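Side-chain contact in tyrosine--tRNA ligase (PDB 2CYC), which attaches tyrosine to its cognate tRNA, most likely in two steps, first activating the amino acid with ATP and then transferring it to the tRNA acceptor end: residues K165-Y168 and P169-V173. Residues are numbered along the deposited sequence; the frame is centred on the assembly and turned at random.
With TYR (tyrosine), chain C.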
ATOM      1  N   LYS A 165      -2.537   7.116   3.479  1.00 15.31           N
ATOM      2  CA  LYS A 165      -3.838   7.565   2.982  1.00 22.13           C
ATOM      3  C   LYS A 165      -4.102   7.140   1.552  1.00 20.56           C
ATOM      4  O   LYS A 165      -5.258   6.985   1.155  1.00 18.90           O
ATOM      5  CB  LYS A 165      -3.982   9.083   3.120  1.00 22.71           C
ATOM      6  CG  LYS A 165      -4.150   9.520   4.575  1.00 29.35           C
ATOM      7  CD  LYS A 165      -4.365  11.026   4.717  1.00 30.67           C
ATOM      8  CE  LYS A 165      -4.774  11.376   6.139  1.00 27.82           C
ATOM      9  NZ  LYS A 165      -3.812  10.838   7.139  1.00 27.35           N
ATOM     10  N   LEU A 166      -3.032   6.948   0.783  1.00 17.84           N
ATOM     11  CA  LEU A 166      -3.155   6.494  -0.604  1.00 17.48           C
ATOM     12  C   LEU A 166      -3.437   4.985  -0.617  1.00 15.92           C
ATOM     13  O   LEU A 166      -3.998   4.457  -1.572  1.00 19.45           O
ATOM     14  CB  LEU A 166      -1.867   6.783  -1.387  1.00 20.34           C
ATOM     15  CG  LEU A 166      -1.695   8.186  -1.990  1.00 27.67           C
ATOM     16  CD1 LEU A 166      -2.748   8.392  -3.058  1.00 24.41           C
ATOM     17  CD2 LEU A 166      -1.818   9.254  -0.917  1.00 21.56           C
ATOM     18  N   ILE A 167      -3.038   4.287   0.441  1.00 13.95           N
ATOM     19  CA  ILE A 167      -3.298   2.849   0.504  1.00 18.95           C
ATOM     20  C   ILE A 167      -4.790   2.602   0.785  1.00 15.85           C
ATOM     21  O   ILE A 167      -5.392   1.658   0.268  1.00 18.77           O
ATOM     22  CB  ILE A 167      -2.437   2.184   1.607  1.00 22.09           C
ATOM     23  CG1 ILE A 167      -0.949   2.368   1.275  1.00 17.17           C
ATOM     24  CG2 ILE A 167      -2.793   0.692   1.736  1.00 17.15           C
ATOM     25  CD1 ILE A 167      -0.016   1.891   2.370  1.00 17.70           C
ATOM     26  N   TYR A 168      -5.381   3.473   1.596  1.00 19.87           N
ATOM     27  CA  TYR A 168      -6.798   3.392   1.979  1.00 15.95           C
ATOM     28  C   TYR A 168      -7.774   3.018   0.838  1.00 17.69           C
ATOM     29  O   TYR A 168      -8.570   2.086   0.968  1.00 23.25           O
ATOM     30  CB  TYR A 168      -7.199   4.737   2.626  1.00 15.31           C
ATOM     31  CG  TYR A 168      -8.623   4.874   3.157  1.00 18.79           C
ATOM     32  CD1 TYR A 168      -8.850   5.328   4.452  1.00 17.77           C
ATOM     33  CD2 TYR A 168      -9.736   4.645   2.341  1.00 13.59           C
ATOM     34  CE1 TYR A 168     -10.135   5.560   4.930  1.00 20.89           C
ATOM     35  CE2 TYR A 168     -11.033   4.877   2.810  1.00 16.47           C
ATOM     36  CZ  TYR A 168     -11.221   5.335   4.108  1.00 23.55           C
ATOM     37  OH  TYR A 168     -12.492   5.567   4.594  1.00 20.91           O
ATOM     38  N   PRO A 169      -7.721   3.719  -0.298  1.00 18.60           N
ATOM     39  CA  PRO A 169      -8.668   3.346  -1.359  1.00 21.25           C
ATOM     40  C   PRO A 169      -8.481   1.920  -1.895  1.00 20.38           C
ATOM     41  O   PRO A 169      -9.442   1.262  -2.287  1.00 16.89           O
ATOM     42  CB  PRO A 169      -8.428   4.412  -2.432  1.00 17.56           C
ATOM     43  CG  PRO A 169      -7.886   5.596  -1.629  1.00 21.34           C
ATOM     44  CD  PRO A 169      -6.936   4.900  -0.688  1.00 20.33           C
ATOM     45  N   MET A 170      -7.240   1.450  -1.932  1.00 14.51           N
ATOM     46  CA  MET A 170      -6.987   0.107  -2.422  1.00 17.07           C
ATOM     47  C   MET A 170      -7.497  -0.908  -1.397  1.00 16.65           C
ATOM     48  O   MET A 170      -7.894  -2.021  -1.744  1.00 20.25           O
ATOM     49  CB  MET A 170      -5.489  -0.073  -2.709  1.00 11.65           C
ATOM     50  CG  MET A 170      -4.998   0.825  -3.850  1.00 15.45           C
ATOM     51  SD  MET A 170      -5.811   0.492  -5.448  1.00 21.01           S
ATOM     52  CE  MET A 170      -7.226   1.650  -5.402  1.00 19.26           C
ATOM     53  N   MET A 171      -7.498  -0.515  -0.129  1.00 19.64           N
ATOM     54  CA  MET A 171      -8.008  -1.386   0.922  1.00 18.89           C
ATOM     55  C   MET A 171      -9.535  -1.481   0.793  1.00 18.06           C
ATOM     56  O   MET A 171     -10.115  -2.546   1.011  1.00 18.08           O
ATOM     57  CB  MET A 171      -7.645  -0.828   2.303  1.00 16.59           C
ATOM     58  CG  MET A 171      -6.184  -0.992   2.695  1.00 15.83           C
ATOM     59  SD  MET A 171      -5.785   0.013   4.149  1.00 19.51           S
ATOM     60  CE  MET A 171      -6.849  -0.772   5.409  1.00 15.91           C
ATOM     61  N   GLN A 172     -10.180  -0.371   0.435  1.00 14.55           N
ATOM     62  CA  GLN A 172     -11.637  -0.365   0.296  1.00 19.44           C
ATOM     63  C   GLN A 172     -12.046  -1.289  -0.840  1.00 20.60           C
ATOM     64  O   GLN A 172     -13.031  -2.026  -0.722  1.00 16.11           O
ATOM     65  CB  GLN A 172     -12.180   1.055   0.036  1.00 14.77           C
ATOM     66  CG  GLN A 172     -13.735   1.129  -0.006  1.00 12.74           C
ATOM     67  CD  GLN A 172     -14.286   2.513   0.329  1.00 15.13           C
ATOM     68  OE1 GLN A 172     -13.601   3.322   0.950  1.00 13.11           O
ATOM     69  NE2 GLN A 172     -15.541   2.780  -0.059  1.00  8.92           N
ATOM     70  N   VAL A 173     -11.296  -1.260  -1.937  1.00 13.02           N
ATOM     71  CA  VAL A 173     -11.624  -2.142  -3.050  1.00 16.54           C
ATOM     72  C   VAL A 173     -11.389  -3.604  -2.650  1.00 17.22           C
ATOM     73  O   VAL A 173     -12.217  -4.474  -2.933  1.00 17.66           O
ATOM     74  CB  VAL A 173     -10.793  -1.780  -4.297  1.00 17.59           C
ATOM     75  CG1 VAL A 173     -10.998  -2.808  -5.393  1.00 10.97           C
ATOM     76  CG2 VAL A 173     -11.212  -0.399  -4.793  1.00 14.29           C
TER
HETATM   77  N   TYR C 701     -14.616   5.246   2.859  1.00 14.73           N
HETATM   78  CA  TYR C 701     -15.857   5.023   3.659  1.00 22.87           C
HETATM   79  C   TYR C 701     -16.316   6.329   4.307  1.00 25.66           C
HETATM   80  O   TYR C 701     -15.555   7.319   4.246  1.00 26.49           O
HETATM   81  CB  TYR C 701     -15.604   3.963   4.743  1.00 14.73           C
HETATM   82  CG  TYR C 701     -15.289   2.589   4.185  1.00 17.44           C
HETATM   83  CD1 TYR C 701     -16.211   1.908   3.390  1.00 14.90           C
HETATM   84  CD2 TYR C 701     -14.066   1.967   4.452  1.00 17.69           C
HETATM   85  CE1 TYR C 701     -15.920   0.636   2.868  1.00 16.73           C
HETATM   86  CE2 TYR C 701     -13.771   0.701   3.947  1.00 16.39           C
HETATM   87  CZ  TYR C 701     -14.695   0.042   3.153  1.00 16.40           C
HETATM   88  OH  TYR C 701     -14.387  -1.208   2.645  1.00 16.00           O
HETATM   89  OXT TYR C 701     -17.428   6.345   4.871  1.00 26.11           O
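The amino nitrogen of the bound tyrosine is gripped from one side of helix 164-178 by two residues a single turn apart: it donates to Tyr168 OH at 2.8 Å and to Gln172 OE1 at 2.9 Å. Both are established L-tyrosine-binding residues in the tyrosine pocket of this class I synthetase. The ligand nitrogen lies at the edge of the Tyr168 ring, in its plane, and Gln172 OE1 comes within 3.5 Å of Tyr168 CE2, with ring and amide planes turned 51° apart. Both side chains start with CG anti to the backbone N (chi1 -178° in Tyr168), which sends them the same way off the helix. Beyond the amino group, Gln172 CG and its amide pack against the ligand's phenol ring, CG lying 3.5 Å from the ligand CZ. The turn between them is closed by the backbone bond from Gln172 N to Tyr168 O, 3.0 Å, while Pro169, lacking an N-H, kinks the helix. On another side, Ile167 CG2 rests 3.9 Å from Met171 SD. Second bonds, from Tyr168 OH to Glu41 and from Gln172 NE2 to Gln190, probably help to hold the two oxygens in place. A phenylalanine in place of Tyr168 would probably deprive the ligand's amino group of one acceptor and Glu41 of its hydroxyl mate. Two oxygen acceptors side by side would probably favour a protonated amino group, consistent with recognition of tyrosine through both its amino group and its ring.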